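Long-range contact in putative polysaccharide binding proteins (DUF1812) (PDB 3GF8), which is probably an outer-membrane lipoprotein of the FimB/Mfa2 family that takes part in fimbrial assembly, with polysaccharide binding only a putative role: residues Q78-T92 with S99-E111. Numbering follows the deposited sequence. Where two conformers were deposited one is given.
Sequences QFMAWAGARDSYDIT and STLTDLKLKLKRE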
ATOM      1  N   GLN A  78       5.756  -4.705  23.727  1.00 26.10           N
ATOM      2  CA  GLN A  78       4.960  -4.514  22.525  1.00 23.54           C
ATOM      3  C   GLN A  78       5.766  -4.908  21.310  1.00 24.14           C
ATOM      4  O   GLN A  78       6.958  -4.633  21.251  1.00 23.91           O
ATOM      5  CB  GLN A  78       4.495  -3.096  22.402  1.00 21.41           C
ATOM      6  CG  GLN A  78       3.615  -2.690  23.542  1.00 28.82           C
ATOM      7  CD  GLN A  78       3.033  -1.326  23.349  1.00 35.97           C
ATOM      8  OE1 GLN A  78       3.748  -0.331  23.342  1.00 41.33           O
ATOM      9  NE2 GLN A  78       1.712  -1.267  23.207  1.00 45.79           N
ATOM     10  N   PHE A  79       5.128  -5.617  20.377  1.00 23.72           N
ATOM     11  CA  PHE A  79       5.755  -5.975  19.115  1.00 23.67           C
ATOM     12  C   PHE A  79       4.980  -5.309  18.007  1.00 25.90           C
ATOM     13  O   PHE A  79       3.753  -5.125  18.097  1.00 27.17           O
ATOM     14  CB  PHE A  79       5.708  -7.486  18.780  1.00 23.96           C
ATOM     15  CG  PHE A  79       6.419  -8.430  19.755  1.00 23.00           C
ATOM     16  CD1 PHE A  79       7.207  -7.988  20.804  1.00 27.69           C
ATOM     17  CD2 PHE A  79       6.294  -9.819  19.553  1.00 23.16           C
ATOM     18  CE1 PHE A  79       7.822  -8.915  21.672  1.00 21.20           C
ATOM     19  CE2 PHE A  79       6.888 -10.735  20.385  1.00 27.44           C
ATOM     20  CZ  PHE A  79       7.675 -10.288  21.457  1.00 17.07           C
HETATM   21  N   MSE A  80       5.708  -4.978  16.945  1.00 26.62           N
HETATM   22  CA  MSE A  80       5.116  -4.604  15.677  0.90 25.00           C
HETATM   23  C   MSE A  80       6.111  -5.014  14.606  1.00 24.93           C
HETATM   24  O   MSE A  80       7.184  -5.488  14.934  1.00 28.04           O
HETATM   25  CB  MSE A  80       4.702  -3.105  15.631  0.90 24.01           C
HETATM   26  CG  MSE A  80       5.762  -2.060  15.882  0.90 22.95           C
HETATM   27 SE   MSE A  80       6.858  -1.715  14.362  0.68 23.89          SE
HETATM   28  CE  MSE A  80       5.539  -1.075  13.045  0.90 29.95           C
ATOM     29  N   ALA A  81       5.744  -4.888  13.332  1.00 24.58           N
ATOM     30  CA  ALA A  81       6.676  -5.238  12.286  1.00 23.11           C
ATOM     31  C   ALA A  81       6.485  -4.406  11.022  1.00 23.94           C
ATOM     32  O   ALA A  81       5.450  -3.787  10.839  1.00 21.54           O
ATOM     33  CB  ALA A  81       6.588  -6.710  11.963  1.00 18.60           C
ATOM     34  N   TRP A  82       7.542  -4.357  10.199  1.00 23.36           N
ATOM     35  CA  TRP A  82       7.445  -3.951   8.800  1.00 24.18           C
ATOM     36  C   TRP A  82       7.941  -5.140   7.998  1.00 23.48           C
ATOM     37  O   TRP A  82       8.940  -5.780   8.348  1.00 22.63           O
ATOM     38  CB  TRP A  82       8.328  -2.749   8.501  1.00 25.92           C
ATOM     39  CG  TRP A  82       7.826  -1.453   9.005  1.00 24.88           C
ATOM     40  CD1 TRP A  82       8.363  -0.702  10.022  1.00 25.45           C
ATOM     41  CD2 TRP A  82       6.693  -0.715   8.513  1.00 22.87           C
ATOM     42  NE1 TRP A  82       7.625   0.450  10.191  1.00 31.62           N
ATOM     43  CE2 TRP A  82       6.602   0.468   9.279  1.00 18.23           C
ATOM     44  CE3 TRP A  82       5.754  -0.937   7.492  1.00 21.12           C
ATOM     45  CZ2 TRP A  82       5.606   1.418   9.067  1.00 32.14           C
ATOM     46  CZ3 TRP A  82       4.772   0.001   7.276  1.00 25.96           C
ATOM     47  CH2 TRP A  82       4.703   1.170   8.049  1.00 29.63           C
ATOM     48  N   ALA A  83       7.207  -5.465   6.942  1.00 24.84           N
ATOM     49  CA  ALA A  83       7.505  -6.627   6.141  1.00 23.86           C
ATOM     50  C   ALA A  83       7.663  -6.164   4.698  1.00 23.19           C
ATOM     51  O   ALA A  83       6.964  -5.261   4.245  1.00 23.46           O
ATOM     52  CB  ALA A  83       6.397  -7.704   6.279  1.00 20.39           C
ATOM     53  N   GLY A  84       8.596  -6.806   3.994  1.00 24.17           N
ATOM     54  CA  GLY A  84       8.945  -6.416   2.640  1.00 24.94           C
ATOM     55  C   GLY A  84       9.860  -5.207   2.450  1.00 23.83           C
ATOM     56  O   GLY A  84      10.219  -4.937   1.318  1.00 22.22           O
ATOM     57  N   ALA A  85      10.246  -4.480   3.521  1.00 24.87           N
ATOM     58  CA  ALA A  85      10.964  -3.205   3.346  1.00 24.67           C
ATOM     59  C   ALA A  85      12.410  -3.476   2.941  1.00 24.95           C
ATOM     60  O   ALA A  85      13.155  -4.144   3.660  1.00 28.26           O
ATOM     61  CB  ALA A  85      10.891  -2.297   4.596  1.00 22.73           C
ATOM     62  N   ARG A  86      12.779  -2.990   1.764  1.00 24.74           N
ATOM     63  CA  ARG A  86      14.156  -3.116   1.263  1.00 25.69           C
ATOM     64  C   ARG A  86      14.620  -1.754   0.780  1.00 24.51           C
ATOM     65  O   ARG A  86      14.456  -0.769   1.508  1.00 26.50           O
ATOM     66  CB  ARG A  86      14.243  -4.199   0.195  1.00 22.95           C
ATOM     67  CG  ARG A  86      13.907  -5.588   0.750  1.00 28.42           C
ATOM     68  CD  ARG A  86      14.010  -6.619  -0.355  1.00 31.65           C
ATOM     69  NE  ARG A  86      13.568  -7.948   0.040  1.00 28.32           N
ATOM     70  CZ  ARG A  86      14.347  -8.875   0.575  1.00 31.71           C
ATOM     71  NH1 ARG A  86      15.626  -8.629   0.799  1.00 35.83           N
ATOM     72  NH2 ARG A  86      13.839 -10.054   0.908  1.00 35.76           N
ATOM     73  N   ASP A  87      15.130  -1.654  -0.440  1.00 26.44           N
ATOM     74  CA  ASP A  87      15.775  -0.422  -0.881  1.00 29.15           C
ATOM     75  C   ASP A  87      14.904   0.783  -1.108  1.00 26.77           C
ATOM     76  O   ASP A  87      15.434   1.877  -1.178  1.00 26.11           O
ATOM     77  CB  ASP A  87      16.553  -0.663  -2.150  1.00 33.55           C
ATOM     78  CG  ASP A  87      17.744  -1.547  -1.913  1.00 49.32           C
ATOM     79  OD1 ASP A  87      18.313  -1.472  -0.797  1.00 66.33           O
ATOM     80  OD2 ASP A  87      18.105  -2.327  -2.828  1.00 71.26           O
ATOM     81  N   SER A  88      13.596   0.625  -1.223  1.00 24.71           N
ATOM     82  CA  SER A  88      12.746   1.782  -1.490  1.00 24.22           C
ATOM     83  C   SER A  88      12.517   2.659  -0.290  1.00 25.16           C
ATOM     84  O   SER A  88      12.135   3.835  -0.444  1.00 25.16           O
ATOM     85  CB  SER A  88      11.399   1.378  -2.055  1.00 27.73           C
ATOM     86  OG  SER A  88      11.566   0.651  -3.254  1.00 20.50           O
ATOM     87  N   TYR A  89      12.783   2.127   0.899  1.00 25.54           N
ATOM     88  CA  TYR A  89      12.343   2.785   2.103  1.00 25.54           C
ATOM     89  C   TYR A  89      13.500   3.005   3.053  1.00 26.59           C
ATOM     90  O   TYR A  89      14.362   2.150   3.159  1.00 22.18           O
ATOM     91  CB  TYR A  89      11.301   1.908   2.782  1.00 25.56           C
ATOM     92  CG  TYR A  89      10.289   1.339   1.837  1.00 27.54           C
ATOM     93  CD1 TYR A  89       9.254   2.122   1.375  1.00 22.26           C
ATOM     94  CD2 TYR A  89      10.350   0.024   1.407  1.00 25.55           C
ATOM     95  CE1 TYR A  89       8.295   1.635   0.509  1.00 29.81           C
ATOM     96  CE2 TYR A  89       9.374  -0.484   0.546  1.00 24.87           C
ATOM     97  CZ  TYR A  89       8.345   0.334   0.101  1.00 22.50           C
ATOM     98  OH  TYR A  89       7.351  -0.105  -0.788  1.00 21.69           O
ATOM     99  N   ASP A  90      13.497   4.157   3.730  1.00 26.81           N
ATOM    100  CA  ASP A  90      14.315   4.362   4.934  1.00 28.52           C
ATOM    101  C   ASP A  90      13.451   4.221   6.143  1.00 26.37           C
ATOM    102  O   ASP A  90      12.444   4.930   6.270  1.00 28.07           O
ATOM    103  CB  ASP A  90      14.948   5.761   4.965  1.00 27.68           C
ATOM    104  CG  ASP A  90      15.989   5.946   3.862  1.00 38.76           C
ATOM    105  OD1 ASP A  90      16.891   5.076   3.701  1.00 47.64           O
ATOM    106  OD2 ASP A  90      15.878   6.950   3.138  1.00 36.33           O
ATOM    107  N   ILE A  91      13.858   3.335   7.041  1.00 25.72           N
ATOM    108  CA  ILE A  91      13.202   3.180   8.327  1.00 28.11           C
ATOM    109  C   ILE A  91      14.183   3.758   9.337  1.00 28.15           C
ATOM    110  O   ILE A  91      15.352   3.406   9.329  1.00 28.09           O
ATOM    111  CB  ILE A  91      12.909   1.700   8.650  1.00 28.71           C
ATOM    112  CG1 ILE A  91      12.059   1.052   7.524  1.00 28.07           C
ATOM    113  CG2 ILE A  91      12.218   1.584  10.023  1.00 24.15           C
ATOM    114  CD1 ILE A  91      12.001  -0.546   7.546  1.00 17.37           C
ATOM    115  N   THR A  92      13.729   4.663  10.190  1.00 27.85           N
ATOM    116  CA  THR A  92      14.616   5.264  11.193  1.00 28.55           C
ATOM    117  C   THR A  92      15.308   4.176  12.035  1.00 26.09           C
ATOM    118  O   THR A  92      14.722   3.109  12.310  1.00 25.33           O
ATOM    119  CB  THR A  92      13.843   6.238  12.101  1.00 28.63           C
ATOM    120  OG1 THR A  92      12.686   5.598  12.578  1.00 31.16           O
ATOM    121  CG2 THR A  92      13.353   7.485  11.329  1.00 36.21           C
ATOM    122  N   SER A  99      15.275   5.042  22.462  1.00 28.28           N
ATOM    123  CA  SER A  99      14.161   5.332  21.550  1.00 28.10           C
ATOM    124  C   SER A  99      12.833   4.697  21.977  1.00 29.12           C
ATOM    125  O   SER A  99      12.808   3.742  22.713  1.00 29.89           O
ATOM    126  CB  SER A  99      14.520   4.859  20.132  1.00 29.89           C
ATOM    127  OG  SER A  99      15.828   5.306  19.774  1.00 24.85           O
ATOM    128  N   THR A 100      11.718   5.243  21.487  1.00 29.21           N
ATOM    129  CA  THR A 100      10.389   4.683  21.713  1.00 25.82           C
ATOM    130  C   THR A 100       9.657   4.565  20.370  1.00 28.46           C
ATOM    131  O   THR A 100      10.190   5.024  19.340  1.00 27.82           O
ATOM    132  CB  THR A 100       9.591   5.588  22.630  1.00 28.08           C
ATOM    133  OG1 THR A 100       9.337   6.821  21.955  1.00 29.45           O
ATOM    134  CG2 THR A 100      10.373   5.874  23.922  1.00 25.43           C
ATOM    135  N   LEU A 101       8.460   3.959  20.388  1.00 26.64           N
ATOM    136  CA  LEU A 101       7.654   3.715  19.181  1.00 30.16           C
ATOM    137  C   LEU A 101       7.495   4.931  18.293  1.00 28.94           C
ATOM    138  O   LEU A 101       7.622   4.819  17.095  1.00 27.59           O
ATOM    139  CB  LEU A 101       6.237   3.213  19.529  1.00 30.21           C
ATOM    140  CG  LEU A 101       5.997   1.701  19.594  1.00 32.42           C
ATOM    141  CD1 LEU A 101       4.610   1.456  20.148  1.00 30.79           C
ATOM    142  CD2 LEU A 101       6.151   1.032  18.228  1.00 18.87           C
ATOM    143  N   THR A 102       7.227   6.092  18.883  1.00 29.84           N
ATOM    144  CA  THR A 102       6.943   7.264  18.068  1.00 31.17           C
ATOM    145  C   THR A 102       8.171   7.697  17.276  1.00 33.35           C
ATOM    146  O   THR A 102       8.033   8.452  16.317  1.00 37.08           O
ATOM    147  CB  THR A 102       6.393   8.421  18.916  1.00 33.16           C
ATOM    148  OG1 THR A 102       7.396   8.865  19.849  1.00 30.92           O
ATOM    149  CG2 THR A 102       5.104   7.986  19.705  1.00 25.20           C
ATOM    150  N   ASP A 103       9.370   7.229  17.657  1.00 32.37           N
ATOM    151  CA  ASP A 103      10.585   7.490  16.869  1.00 31.86           C
ATOM    152  C   ASP A 103      10.679   6.697  15.566  1.00 33.17           C
ATOM    153  O   ASP A 103      11.524   7.012  14.705  1.00 33.36           O
ATOM    154  CB  ASP A 103      11.850   7.158  17.668  1.00 31.83           C
ATOM    155  CG  ASP A 103      12.078   8.107  18.835  1.00 34.69           C
ATOM    156  OD1 ASP A 103      11.746   9.295  18.710  1.00 36.72           O
ATOM    157  OD2 ASP A 103      12.583   7.663  19.888  1.00 29.00           O
ATOM    158  N   LEU A 104       9.900   5.621  15.469  1.00 31.35           N
ATOM    159  CA  LEU A 104       9.979   4.686  14.340  1.00 31.66           C
ATOM    160  C   LEU A 104       9.130   5.212  13.180  1.00 31.78           C
ATOM    161  O   LEU A 104       7.907   5.379  13.314  1.00 28.10           O
ATOM    162  CB  LEU A 104       9.481   3.286  14.738  1.00 30.89           C
ATOM    163  CG  LEU A 104       9.713   2.186  13.698  1.00 33.51           C
ATOM    164  CD1 LEU A 104      11.172   2.072  13.482  1.00 27.61           C
ATOM    165  CD2 LEU A 104       9.147   0.835  14.112  1.00 31.22           C
ATOM    166  N   LYS A 105       9.784   5.492  12.056  1.00 30.93           N
ATOM    167  CA  LYS A 105       9.087   6.055  10.914  1.00 29.29           C
ATOM    168  C   LYS A 105       9.674   5.431   9.671  1.00 28.03           C
ATOM    169  O   LYS A 105      10.843   5.127   9.642  1.00 27.77           O
ATOM    170  CB  LYS A 105       9.293   7.552  10.880  1.00 28.31           C
ATOM    171  CG  LYS A 105       8.941   8.246  12.188  1.00 30.58           C
ATOM    172  CD  LYS A 105       9.128   9.729  12.085  1.00 30.80           C
ATOM    173  CE  LYS A 105       8.576  10.390  13.312  1.00 37.85           C
ATOM    174  NZ  LYS A 105       9.152  11.708  13.445  1.00 42.65           N
ATOM    175  N   LEU A 106       8.851   5.270   8.645  1.00 26.39           N
ATOM    176  CA  LEU A 106       9.264   4.686   7.390  1.00 25.96           C
ATOM    177  C   LEU A 106       8.984   5.763   6.355  1.00 26.56           C
ATOM    178  O   LEU A 106       7.904   6.366   6.335  1.00 25.27           O
ATOM    179  CB  LEU A 106       8.496   3.408   7.133  1.00 25.19           C
ATOM    180  CG  LEU A 106       8.788   2.594   5.849  1.00 31.63           C
ATOM    181  CD1 LEU A 106       8.533   1.119   6.045  1.00 22.88           C
ATOM    182  CD2 LEU A 106       7.960   3.091   4.719  1.00 19.48           C
ATOM    183  N   LYS A 107       9.978   6.051   5.530  1.00 25.95           N
ATOM    184  CA  LYS A 107       9.801   7.066   4.503  1.00 25.95           C
ATOM    185  C   LYS A 107      10.166   6.496   3.141  1.00 25.75           C
ATOM    186  O   LYS A 107      11.223   5.900   2.976  1.00 21.51           O
ATOM    187  CB  LYS A 107      10.609   8.317   4.839  1.00 25.82           C
ATOM    188  CG  LYS A 107      10.429   9.396   3.812  1.00 33.82           C
ATOM    189  CD  LYS A 107      11.295  10.602   4.067  1.00 30.45           C
ATOM    190  CE  LYS A 107      10.521  11.683   4.818  1.00 42.27           C
ATOM    191  NZ  LYS A 107      11.367  12.861   5.140  1.00 42.93           N
ATOM    192  N   LEU A 108       9.260   6.623   2.170  1.00 27.40           N
ATOM    193  CA  LEU A 108       9.581   6.258   0.783  1.00 26.10           C
ATOM    194  C   LEU A 108      10.677   7.205   0.299  1.00 26.16           C
ATOM    195  O   LEU A 108      10.562   8.419   0.469  1.00 25.63           O
ATOM    196  CB  LEU A 108       8.345   6.394  -0.118  1.00 29.54           C
ATOM    197  CG  LEU A 108       8.454   6.149  -1.618  1.00 24.72           C
ATOM    198  CD1 LEU A 108       8.880   4.721  -1.930  1.00 26.28           C
ATOM    199  CD2 LEU A 108       7.092   6.500  -2.337  1.00 23.44           C
ATOM    200  N   LYS A 109      11.754   6.652  -0.256  1.00 23.92           N
ATOM    201  CA  LYS A 109      12.849   7.455  -0.755  1.00 22.60           C
ATOM    202  C   LYS A 109      12.406   8.227  -1.979  1.00 23.16           C
ATOM    203  O   LYS A 109      11.683   7.690  -2.838  1.00 24.38           O
ATOM    204  CB  LYS A 109      14.034   6.553  -1.122  1.00 23.11           C
ATOM    205  CG  LYS A 109      14.697   5.882   0.108  1.00 29.04           C
ATOM    206  CD  LYS A 109      15.923   5.107  -0.355  1.00 31.04           C
ATOM    207  CE  LYS A 109      16.542   4.245   0.700  1.00 36.93           C
ATOM    208  NZ  LYS A 109      17.397   3.194   0.063  1.00 27.54           N
ATOM    209  N   ARG A 110      12.827   9.485  -2.046  1.00 20.88           N
ATOM    210  CA  ARG A 110      12.608  10.339  -3.218  1.00 21.91           C
ATOM    211  C   ARG A 110      13.787  11.284  -3.463  1.00 20.64           C
ATOM    212  O   ARG A 110      14.553  11.599  -2.574  1.00 21.32           O
ATOM    213  CB  ARG A 110      11.305  11.129  -3.135  1.00 19.89           C
ATOM    214  CG  ARG A 110      11.343  12.393  -2.216  1.00 29.89           C
ATOM    215  CD  ARG A 110      11.767  12.053  -0.780  1.00 29.15           C
ATOM    216  NE  ARG A 110      10.798  11.184  -0.100  1.00 29.96           N
ATOM    217  CZ  ARG A 110       9.790  11.620   0.667  1.00 31.93           C
ATOM    218  NH1 ARG A 110       9.601  12.922   0.860  1.00 25.30           N
ATOM    219  NH2 ARG A 110       8.952  10.747   1.240  1.00 22.84           N
ATOM    220  N   GLU A 111      13.905  11.726  -4.692  1.00 21.87           N
ATOM    221  CA  GLU A 111      14.823  12.765  -5.092  1.00 22.19           C
ATOM    222  C   GLU A 111      14.180  14.130  -4.930  1.00 22.56           C
ATOM    223  O   GLU A 111      12.985  14.204  -4.661  1.00 22.24           O
ATOM    224  CB  GLU A 111      15.098  12.597  -6.561  1.00 23.51           C
ATOM    225  CG  GLU A 111      15.831  11.332  -6.956  1.00 34.17           C
ATOM    226  CD  GLU A 111      16.148  11.365  -8.468  1.00 49.07           C
ATOM    227  OE1 GLU A 111      15.387  12.066  -9.221  1.00 39.35           O
ATOM    228  OE2 GLU A 111      17.152  10.708  -8.875  1.00 52.46           O
TER
HETATM  229  O   HOH W   1       7.084   3.422  11.367  1.00 22.60           O
HETATM  230  O   HOH W   2      16.810   1.300   2.529  1.00 45.30           O
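L106 and W82 form the apolar centre. CD1 of L106 sits over the middle of one indole face, 3.7 Å from the centroid of the six-membered ring, a CH-pi contact. Chi1 of L106 (-179°) carries the branch point CG in between Y89 and I91. Chi2 (151°) then turns CD1 to W82 and I91, and CD2 to Y89, where it packs 3.7 Å from Y89 CD1. L104 extends the core. Its CD1 lies beside I91 CG2, and in the conformer given its CD2 meets the selenium of selenomethionine M80 tip to tip. A water at the indole edge accepts from W82 NE1.

Strands 89-91 and 105-108 pair antiparallel. D90 and K107 form the hydrogen-bonded pair, with D90 N 3.0 Å from K107 O and K107 N 2.8 Å from D90 O. T92 OG1 donates to D103 O and accepts from K105 N, so one hydroxyl ties two backbone groups. At the other end K109 N donates almost straight to S88 O (173°). The extended K109 chain crosses the D90 carboxylate, and its NZ donates to D87 O at 2.7 Å. With an alanine in place of K109, D87 O would probably lose this donor, and the D90 carboxylate the positive charge near it.

This is a beta hairpin, widened to three strands by 180-182. Its apolar face packs against strand 75-83, which pairs with strands 38-44 and 124-133; Y125 meets W82 edge-to-face.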